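Local coordinates for protein sialyltransferase 0160 (Photobacterium damselae, PDB 4R84) that transfers sialic acid from its CMP-activated donor onto galactoside acceptors, probably through an alpha-2,6 linkage, within a GT-B glycosyltransferase fold, at residues 123-128 with 202-207; 153-158 with 172-177; 182-187 with 213-218. All coordinates share one frame; numbering follows the deposited sequence. Where two conformers were deposited one is given.

The three contacts illustrate how one Rossmann-type domain of a GT-B enzyme is built from the parallel part of its sheet outward. Interactions 1 and 2 share that sheet: their centres lie about 10 Å apart, and strands 106-125 and 149-154 run side by side, with probable hydrogen bonds from Ser153 N to Tyr123 O (2.8 Å) and from Asp125 N to Ser153 O (3.0 Å). Both lead into loops that reach the donor pocket, through Ser128 and Arg156. Interaction 3, centred about 16 Å from interaction 1 and 15 Å from interaction 2, joins two helices packed on the sheet: Ile215 CD1 meets Ile124 CD1 at 3.9 Å, and Tyr172 packs on helix 181-192.

Interaction 1 of 3, residues 123-128 with 202-207; sequences YIDHAS and YTNTAH
Strands 123-125 and 202-204 run parallel, Tyr123 beside Tyr202, with axes 4.9 Å apart and only 9° from alignment, and the bond from Ile124 N to Tyr202 O (3.0 Å) ties them. They are neighbours in the Rossmann-type sheet, and their C-terminal ends lead towards the donor pocket, which Ser128 helps to line. On one face of the sheet the two tyrosines project alongside one another in the same direction, as an offset stack with ring centroids 4.3 Å apart. The overlap is partial: Tyr123 CE2 sits over the rim of the Tyr202 ring, and Tyr202 CD1 over the rim of its partner. Tyr123 OH is hydrogen-bonded to Glu121 and Tyr202 OH to Glu200.

On the face carrying Ile124 and Thr203, Thr203 OG1 donates to Ile124 O at 2.6 Å, approaching from above the carbonyl plane, and is also hydrogen-bonded to Asn211. Side chains prolong the pairing past its C-terminal end. Asp125 CG stands opposite the backbone N (chi1 -178°), which brings OD1 to a nearly straight bond from Asn204 ND2, 3.1 Å long and in the amide plane of Asn204. The same OD1 accepts from Ala127 N, well above the carboxylate plane, closing an Asx turn. Two donors thus grip one oxygen, while OD2 is hydrogen-bonded to Ser131 and ND2 also to Asp235.

Beyond this, His126 drives its edge at the face of His207 in a T-shaped pair, CE1 lying 3.1 Å from His207 ND1.

Strand 149-154 continues the sheet beyond 123-125, and strand 225-233 does so beyond 202-204. Helix 129-144 covers the tyrosine face, where Tyr123 touches Ile138 and the Tyr202 ring meets His137.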
# COMPACT_ATOMS: atom_id res chain seq x y z
N TYR A 123 0.61 -2.24 10.19
CA TYR A 123 1.31 -1.91 8.94
C TYR A 123 2.79 -2.15 9.10
O TYR A 123 3.40 -1.63 10.02
CB TYR A 123 1.05 -0.44 8.57
CG TYR A 123 -0.40 -0.14 8.29
CD1 TYR A 123 -1.30 0.15 9.33
CD2 TYR A 123 -0.87 -0.15 7.00
CE1 TYR A 123 -2.64 0.42 9.05
CE2 TYR A 123 -2.18 0.11 6.71
CZ TYR A 123 -3.07 0.38 7.75
OH TYR A 123 -4.38 0.65 7.45
N ILE A 124 3.38 -2.95 8.20
CA ILE A 124 4.80 -3.27 8.29
C ILE A 124 5.43 -3.25 6.91
O ILE A 124 4.97 -3.98 6.03
CB ILE A 124 5.04 -4.65 8.91
CG1 ILE A 124 4.29 -4.79 10.23
CG2 ILE A 124 6.56 -4.88 9.13
CD1 ILE A 124 4.06 -6.22 10.63
N ASP A 125 6.46 -2.43 6.71
CA ASP A 125 7.15 -2.41 5.41
C ASP A 125 8.51 -1.76 5.53
O ASP A 125 8.69 -0.82 6.29
CB ASP A 125 6.33 -1.67 4.36
CG ASP A 125 7.01 -1.67 2.99
OD1 ASP A 125 7.55 -2.73 2.59
OD2 ASP A 125 7.00 -0.62 2.33
N HIS A 126 9.45 -2.25 4.72
CA HIS A 126 10.78 -1.69 4.72
C HIS A 126 11.10 -1.05 3.37
O HIS A 126 12.19 -0.51 3.18
CB HIS A 126 11.81 -2.78 5.02
CG HIS A 126 11.97 -3.78 3.92
ND1 HIS A 126 11.01 -4.73 3.63
CD2 HIS A 126 12.98 -3.97 3.03
CE1 HIS A 126 11.43 -5.47 2.62
NE2 HIS A 126 12.61 -5.03 2.23
N ALA A 127 10.16 -1.10 2.44
CA ALA A 127 10.38 -0.56 1.10
C ALA A 127 9.62 0.77 0.91
O ALA A 127 9.46 1.54 1.87
CB ALA A 127 9.95 -1.57 0.05
N SER A 128 9.21 1.06 -0.31
CA SER A 128 8.51 2.32 -0.57
C SER A 128 7.07 2.10 -0.99
O SER A 128 6.15 2.64 -0.39
CB SER A 128 9.22 3.13 -1.66
OG SER A 128 10.39 3.72 -1.15
N TYR A 202 -1.20 -5.37 6.91
CA TYR A 202 -0.80 -4.75 5.64
C TYR A 202 0.70 -4.82 5.55
O TYR A 202 1.39 -4.24 6.39
CB TYR A 202 -1.24 -3.28 5.57
CG TYR A 202 -2.72 -3.07 5.78
CD1 TYR A 202 -3.27 -3.07 7.06
CD2 TYR A 202 -3.55 -2.83 4.70
CE1 TYR A 202 -4.63 -2.87 7.26
CE2 TYR A 202 -4.92 -2.61 4.88
CZ TYR A 202 -5.45 -2.64 6.17
OH TYR A 202 -6.80 -2.43 6.37
N THR A 203 1.23 -5.53 4.56
CA THR A 203 2.68 -5.63 4.50
C THR A 203 3.14 -5.94 3.08
O THR A 203 2.35 -5.90 2.13
CB THR A 203 3.22 -6.67 5.51
OG1 THR A 203 4.64 -6.54 5.63
CG2 THR A 203 2.87 -8.11 5.11
N ASN A 204 4.44 -6.18 2.98
CA ASN A 204 5.18 -6.40 1.75
C ASN A 204 5.07 -7.86 1.32
O ASN A 204 5.30 -8.76 2.12
CB ASN A 204 6.64 -5.98 2.04
CG ASN A 204 7.55 -6.07 0.85
OD1 ASN A 204 7.63 -7.09 0.19
ND2 ASN A 204 8.31 -5.00 0.62
N THR A 205 4.68 -8.11 0.07
CA THR A 205 4.44 -9.49 -0.36
C THR A 205 5.69 -10.37 -0.24
O THR A 205 5.61 -11.48 0.27
CB THR A 205 3.94 -9.54 -1.82
OG1 THR A 205 2.74 -8.78 -1.92
CG2 THR A 205 3.67 -10.97 -2.24
N ALA A 206 6.82 -9.87 -0.72
CA ALA A 206 8.05 -10.68 -0.73
C ALA A 206 8.45 -11.07 0.70
O ALA A 206 9.03 -12.14 0.92
CB ALA A 206 9.20 -9.93 -1.44
N HIS A 207 8.10 -10.25 1.67
CA HIS A 207 8.58 -10.50 3.02
C HIS A 207 7.48 -10.79 4.02
O HIS A 207 7.70 -10.66 5.21
CB HIS A 207 9.41 -9.31 3.48
CG HIS A 207 10.61 -9.09 2.61
ND1 HIS A 207 10.61 -8.21 1.55
CD2 HIS A 207 11.82 -9.69 2.60
CE1 HIS A 207 11.79 -8.25 0.95
NE2 HIS A 207 12.54 -9.14 1.57

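Interaction 2 of 3, residues 153-158 with 172-177; sequences SWKRVT and YPLKGN. With CSF (cytidine-5'-monophosphate-3-fluoro-N-acetyl-neuraminic acid), chain E.
Ser153 and Tyr172 make a contact between parallel strand ends in a beta-alpha-beta unit, in which strand 149-154, helix 161-166 and strand 169-175 follow one another in the Rossmann-type sheet. It is a surface contact, and it exemplifies how strands that diverge at their C-terminal ends stay joined through side chains.

The polar link is Ser153 OG, which donates to Tyr172 O at 2.7 Å. The hydroxyl comes from well above the carbonyl plane, 60° out of it, and reaches it because OG sits beside its own backbone N (chi1 -70°). Close by, Met183 of helix 181-192 touches both residues.

Leu174 then spreads its two methyls along segment 153-158. CD2 rests 3.8 Å from Ser153 CB, and CD1 lies 3.7 Å from Lys155 CB, so one branched tip bridges alternate residues; it also packs on Ile124 of strand 106-125, on the other side of strand 149-154. Farther out, the lysine chain passes obliquely across Asn177, its CD 3.7 Å from Asn177 ND2. A water accepts a bond of 2.6 Å from Asn177 ND2 and a weak one from Lys155 NZ, joining the two side chains at the surface.

Trp154 faces the other way, packing against helix 129-144 with its NE1 hydrogen-bonded to Gln134. Arg156 in the following loop belongs to the donor pocket, which Lys405, His407 and Glu434 help complete. With its chain bent at chi3 (58°), Arg156 NH1 donates a hydrogen bond of 3.0 Å to the donor analogue's ribose hydroxyl O2', which lies at the edge of the guanidinium, near its plane.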
# COMPACT_ATOMS: atom_id res chain seq x y z
N SER A 153 4.96 0.37 11.29
CA SER A 153 6.41 0.20 11.24
C SER A 153 6.88 0.28 9.81
O SER A 153 6.85 -0.73 9.11
CB SER A 153 6.83 -1.14 11.85
OG SER A 153 6.63 -1.11 13.25
N TRP A 154 7.31 1.47 9.41
CA TRP A 154 7.76 1.75 8.05
C TRP A 154 9.19 2.24 8.09
O TRP A 154 9.53 3.12 8.86
CB TRP A 154 6.91 2.82 7.39
CG TRP A 154 5.53 2.44 7.01
CD1 TRP A 154 5.05 1.19 6.74
CD2 TRP A 154 4.44 3.34 6.83
NE1 TRP A 154 3.71 1.27 6.42
CE2 TRP A 154 3.31 2.58 6.47
CE3 TRP A 154 4.30 4.73 6.98
CZ2 TRP A 154 2.06 3.16 6.22
CZ3 TRP A 154 3.06 5.31 6.73
CH2 TRP A 154 1.95 4.52 6.36
N LYS A 155 10.04 1.71 7.22
CA LYS A 155 11.44 2.11 7.24
C LYS A 155 11.69 3.40 6.47
O LYS A 155 12.55 4.20 6.85
CB LYS A 155 12.31 0.98 6.69
CG LYS A 155 13.80 1.16 6.99
CD LYS A 155 14.54 -0.17 6.88
CE LYS A 155 16.05 0.01 6.99
NZ LYS A 155 16.58 0.76 5.79
N ARG A 156 10.93 3.62 5.39
CA ARG A 156 11.24 4.72 4.47
C ARG A 156 10.26 5.89 4.61
O ARG A 156 10.64 7.05 4.45
CB ARG A 156 11.27 4.22 3.03
CG ARG A 156 12.39 3.23 2.71
CD ARG A 156 12.77 3.29 1.23
NE ARG A 156 13.19 4.64 0.88
CZ ARG A 156 13.30 5.10 -0.37
NH1 ARG A 156 13.00 4.31 -1.39
NH2 ARG A 156 13.69 6.35 -0.58
N VAL A 157 9.00 5.60 4.85
CA VAL A 157 8.01 6.65 5.06
C VAL A 157 7.93 7.06 6.53
O VAL A 157 7.67 6.23 7.41
CB VAL A 157 6.63 6.23 4.56
CG1 VAL A 157 5.60 7.31 4.88
CG2 VAL A 157 6.69 5.95 3.08
N THR A 158 8.14 8.35 6.79
CA THR A 158 8.20 8.86 8.15
C THR A 158 6.97 9.68 8.52
O THR A 158 6.64 10.66 7.87
CB THR A 158 9.45 9.73 8.35
OG1 THR A 158 10.61 8.92 8.15
CG2 THR A 158 9.49 10.29 9.76
N TYR A 172 6.11 2.10 15.60
CA TYR A 172 7.03 1.16 16.23
C TYR A 172 8.22 0.93 15.32
O TYR A 172 8.09 0.96 14.09
CB TYR A 172 6.35 -0.18 16.53
CG TYR A 172 5.33 -0.02 17.62
CD1 TYR A 172 5.71 -0.05 18.95
CD2 TYR A 172 4.00 0.23 17.32
CE1 TYR A 172 4.78 0.12 19.96
CE2 TYR A 172 3.07 0.41 18.32
CZ TYR A 172 3.47 0.36 19.63
OH TYR A 172 2.53 0.54 20.63
N PRO A 173 9.38 0.70 15.92
CA PRO A 173 10.56 0.42 15.10
C PRO A 173 10.47 -0.95 14.44
O PRO A 173 9.70 -1.82 14.86
CB PRO A 173 11.70 0.46 16.12
CG PRO A 173 11.06 0.03 17.41
CD PRO A 173 9.69 0.66 17.37
N LEU A 174 11.25 -1.12 13.39
CA LEU A 174 11.52 -2.43 12.84
C LEU A 174 12.75 -3.02 13.51
O LEU A 174 13.59 -2.27 14.02
CB LEU A 174 11.79 -2.34 11.32
CG LEU A 174 10.57 -1.93 10.50
CD1 LEU A 174 11.06 -1.41 9.15
CD2 LEU A 174 9.67 -3.12 10.32
N LYS A 175 12.85 -4.34 13.50
CA LYS A 175 14.11 -5.03 13.78
C LYS A 175 14.79 -5.29 12.45
O LYS A 175 14.45 -6.24 11.73
CB LYS A 175 13.86 -6.33 14.53
CG LYS A 175 15.12 -7.12 14.90
CD LYS A 175 14.74 -8.31 15.79
CE LYS A 175 15.94 -9.12 16.25
NZ LYS A 175 16.61 -9.83 15.12
N GLY A 176 15.72 -4.41 12.11
CA GLY A 176 16.29 -4.45 10.78
C GLY A 176 15.24 -4.06 9.75
O GLY A 176 14.83 -2.90 9.68
N ASN A 177 14.83 -5.04 8.95
CA ASN A 177 13.81 -4.85 7.93
C ASN A 177 12.45 -5.39 8.33
O ASN A 177 11.46 -5.25 7.60
CB ASN A 177 14.23 -5.53 6.64
CG ASN A 177 15.45 -4.90 6.03
OD1 ASN A 177 16.42 -5.58 5.66
ND2 ASN A 177 15.40 -3.59 5.91
C5A CSF E . 19.55 -3.35 -6.12
C4A CSF E . 18.60 -3.19 -4.94
C2A CSF E . 18.94 -0.68 -5.11
O6A CSF E . 19.77 -0.96 -6.25
C6A CSF E . 19.43 -2.11 -7.00
C3A CSF E . 18.92 -1.90 -4.16
O4A CSF E . 18.74 -4.33 -4.08
N5A CSF E . 19.17 -4.52 -6.88
C7A CSF E . 20.40 -2.21 -8.16
C8A CSF E . 20.28 -0.98 -9.04
C9A CSF E . 21.11 -1.16 -10.31
O9A CSF E . 20.92 -0.00 -11.12
O8A CSF E . 18.91 -0.84 -9.41
O7A CSF E . 21.74 -2.26 -7.64
C1A CSF E . 19.50 0.52 -4.37
OBA CSF E . 18.85 0.98 -3.41
OAA CSF E . 20.59 1.01 -4.73
O1A CSF E . 17.58 -0.40 -5.45
O2A CSF E . 15.84 -0.16 -7.22
N1 CSF E . 15.16 5.61 -6.07
C2 CSF E . 14.72 6.91 -6.38
N3 CSF E . 15.34 7.61 -7.35
C4 CSF E . 16.37 7.05 -8.02
C5 CSF E . 16.82 5.77 -7.71
C6 CSF E . 16.19 5.05 -6.70
C3' CSF E . 13.58 2.84 -5.59
C2' CSF E . 13.18 4.28 -5.40
C1' CSF E . 14.48 4.91 -4.96
O4' CSF E . 15.31 3.87 -4.46
C4' CSF E . 14.57 2.65 -4.47
PA CSF E . 17.01 0.57 -6.61
O5' CSF E . 16.32 1.78 -5.85
C5' CSF E . 15.52 1.49 -4.71
O3' CSF E . 12.45 1.97 -5.53
O2' CSF E . 12.27 4.40 -4.30
N4 CSF E . 17.00 7.75 -9.00
O2 CSF E . 13.76 7.41 -5.74
O3A CSF E . 18.09 1.15 -7.48
C10 CSF E . 20.03 -5.49 -7.21
O10 CSF E . 21.19 -5.50 -6.82
C11 CSF E . 19.48 -6.55 -8.12
F3A CSF E . 20.15 -2.00 -3.56
O HOH W 1 16.60 -2.15 4.06

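Interaction 3 of 3, residues 182-187 with 213-218; sequences EMVAAI and PPIIQP
Pro214, Ile215 and Pro218 are the residues of helix 213-218 that meet helix 182-187, largely through Val184 and Ile187. The short helical segments cross at -33° with axes 9.6 Å apart. Met183, Ile187 and Ile215 all touch strand 106-125, and the case illustrates how two helices flanking a Rossmann-type sheet on the same side can share a few large aliphatic groups.

Pro214 comes first. Its ring brings CB to 4.2 Å from Val184 CG2, a light touch. Its carbonyl is more closely engaged: Pro214 O lies 3.5 Å from Val184 CG1, and CG2 of the same valine is also near. Pro218, four residues on, has no N-H to offer this oxygen, and the helix is kinked there.

Ile215 carries the heart of the contact. Its CG1 stands opposite its own carbonyl carbon (chi1 -59°), which brings the end of the chain nearer to helix 182-187 than its base. CG1 meets Val184 CG2 at 4.1 Å, the two side chains passing alongside one another with their ends pointing opposite ways. Against Ile187 it crosses at about a right angle: Ile187 CD1 rests against two methyls of Ile215, 3.5 Å from CD1 and 3.7 Å from CG2. Beneath, Ile215 also rests on Ile124 and Phe201 of the sheet, and Ile187 on Val122, Phe151 and Ile199.

Pro218 ends the series at the outer side, its CG 4.3 Å from Val184 CG1.

No hydrogen bond joins the two segments. Apart from the Pro214 carbonyl, which a valine methyl meets, the contact is aliphatic, so its cohesion should come from dispersion and from burial of the two isoleucines over the sheet, with its specificity set by shape rather than by paired polar groups.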
# COMPACT_ATOMS: atom_id res chain seq x y z
N GLU A 182 9.20 -5.18 19.87
CA GLU A 182 8.42 -4.09 20.45
C GLU A 182 7.01 -4.07 19.86
O GLU A 182 6.02 -3.91 20.59
CB GLU A 182 9.11 -2.73 20.21
CG GLU A 182 10.36 -2.50 21.08
CD GLU A 182 11.64 -3.11 20.52
OE1 GLU A 182 11.60 -3.82 19.48
OE2 GLU A 182 12.70 -2.90 21.15
N MET A 183 6.92 -4.22 18.54
CA MET A 183 5.60 -4.26 17.91
C MET A 183 4.81 -5.49 18.34
O MET A 183 3.62 -5.38 18.65
CB MET A 183 5.71 -4.21 16.39
CG MET A 183 4.35 -4.36 15.70
SD MET A 183 4.39 -4.17 13.90
CE MET A 183 3.71 -2.52 13.74
N VAL A 184 5.45 -6.66 18.36
CA VAL A 184 4.76 -7.88 18.78
C VAL A 184 4.17 -7.73 20.20
O VAL A 184 3.01 -8.05 20.45
CB VAL A 184 5.70 -9.10 18.76
CG1 VAL A 184 5.00 -10.34 19.32
CG2 VAL A 184 6.17 -9.37 17.35
N ALA A 185 4.97 -7.19 21.12
CA ALA A 185 4.51 -7.01 22.49
C ALA A 185 3.38 -5.98 22.59
O ALA A 185 2.45 -6.14 23.39
CB ALA A 185 5.68 -6.60 23.41
N ALA A 186 3.46 -4.92 21.79
CA ALA A 186 2.43 -3.88 21.78
C ALA A 186 1.10 -4.46 21.29
O ALA A 186 0.04 -4.14 21.82
CB ALA A 186 2.85 -2.69 20.92
N ILE A 187 1.16 -5.32 20.28
CA ILE A 187 -0.07 -5.97 19.78
C ILE A 187 -0.64 -6.92 20.84
O ILE A 187 -1.85 -6.96 21.08
CB ILE A 187 0.20 -6.72 18.48
CG1 ILE A 187 0.60 -5.72 17.39
CG2 ILE A 187 -1.05 -7.52 18.06
CD1 ILE A 187 1.21 -6.35 16.15
N PRO A 213 4.20 -14.07 10.77
CA PRO A 213 4.21 -15.14 11.78
C PRO A 213 4.62 -14.73 13.21
O PRO A 213 4.08 -15.33 14.14
CB PRO A 213 5.20 -16.16 11.20
CG PRO A 213 5.09 -15.97 9.73
CD PRO A 213 4.92 -14.48 9.54
N PRO A 214 5.56 -13.77 13.39
CA PRO A 214 5.89 -13.39 14.77
C PRO A 214 4.74 -12.78 15.55
O PRO A 214 4.78 -12.78 16.78
CB PRO A 214 6.99 -12.36 14.59
CG PRO A 214 7.63 -12.72 13.30
CD PRO A 214 6.50 -13.16 12.44
N ILE A 215 3.74 -12.25 14.84
CA ILE A 215 2.57 -11.69 15.50
C ILE A 215 1.47 -12.75 15.60
O ILE A 215 0.81 -12.90 16.65
CB ILE A 215 2.02 -10.47 14.73
CG1 ILE A 215 3.09 -9.38 14.64
CG2 ILE A 215 0.75 -9.94 15.44
CD1 ILE A 215 2.75 -8.26 13.62
N ILE A 216 1.26 -13.49 14.51
CA ILE A 216 0.20 -14.49 14.47
C ILE A 216 0.42 -15.65 15.46
O ILE A 216 -0.52 -16.07 16.13
CB ILE A 216 0.03 -15.06 13.06
CG1 ILE A 216 -0.53 -13.98 12.14
CG2 ILE A 216 -0.88 -16.30 13.08
CD1 ILE A 216 -0.65 -14.39 10.70
N GLN A 217 1.65 -16.13 15.57
CA GLN A 217 1.93 -17.30 16.43
C GLN A 217 1.53 -17.13 17.90
O GLN A 217 0.83 -17.99 18.43
CB GLN A 217 3.41 -17.69 16.34
CG GLN A 217 3.75 -18.47 15.09
CD GLN A 217 5.22 -18.81 15.00
OE1 GLN A 217 6.06 -18.07 15.49
NE2 GLN A 217 5.53 -19.95 14.39
N PRO A 218 1.96 -16.04 18.57
CA PRO A 218 1.55 -15.97 19.99
C PRO A 218 0.06 -15.68 20.21
O PRO A 218 -0.43 -15.89 21.32
CB PRO A 218 2.41 -14.82 20.54
CG PRO A 218 2.76 -14.00 19.36
CD PRO A 218 2.88 -14.95 18.21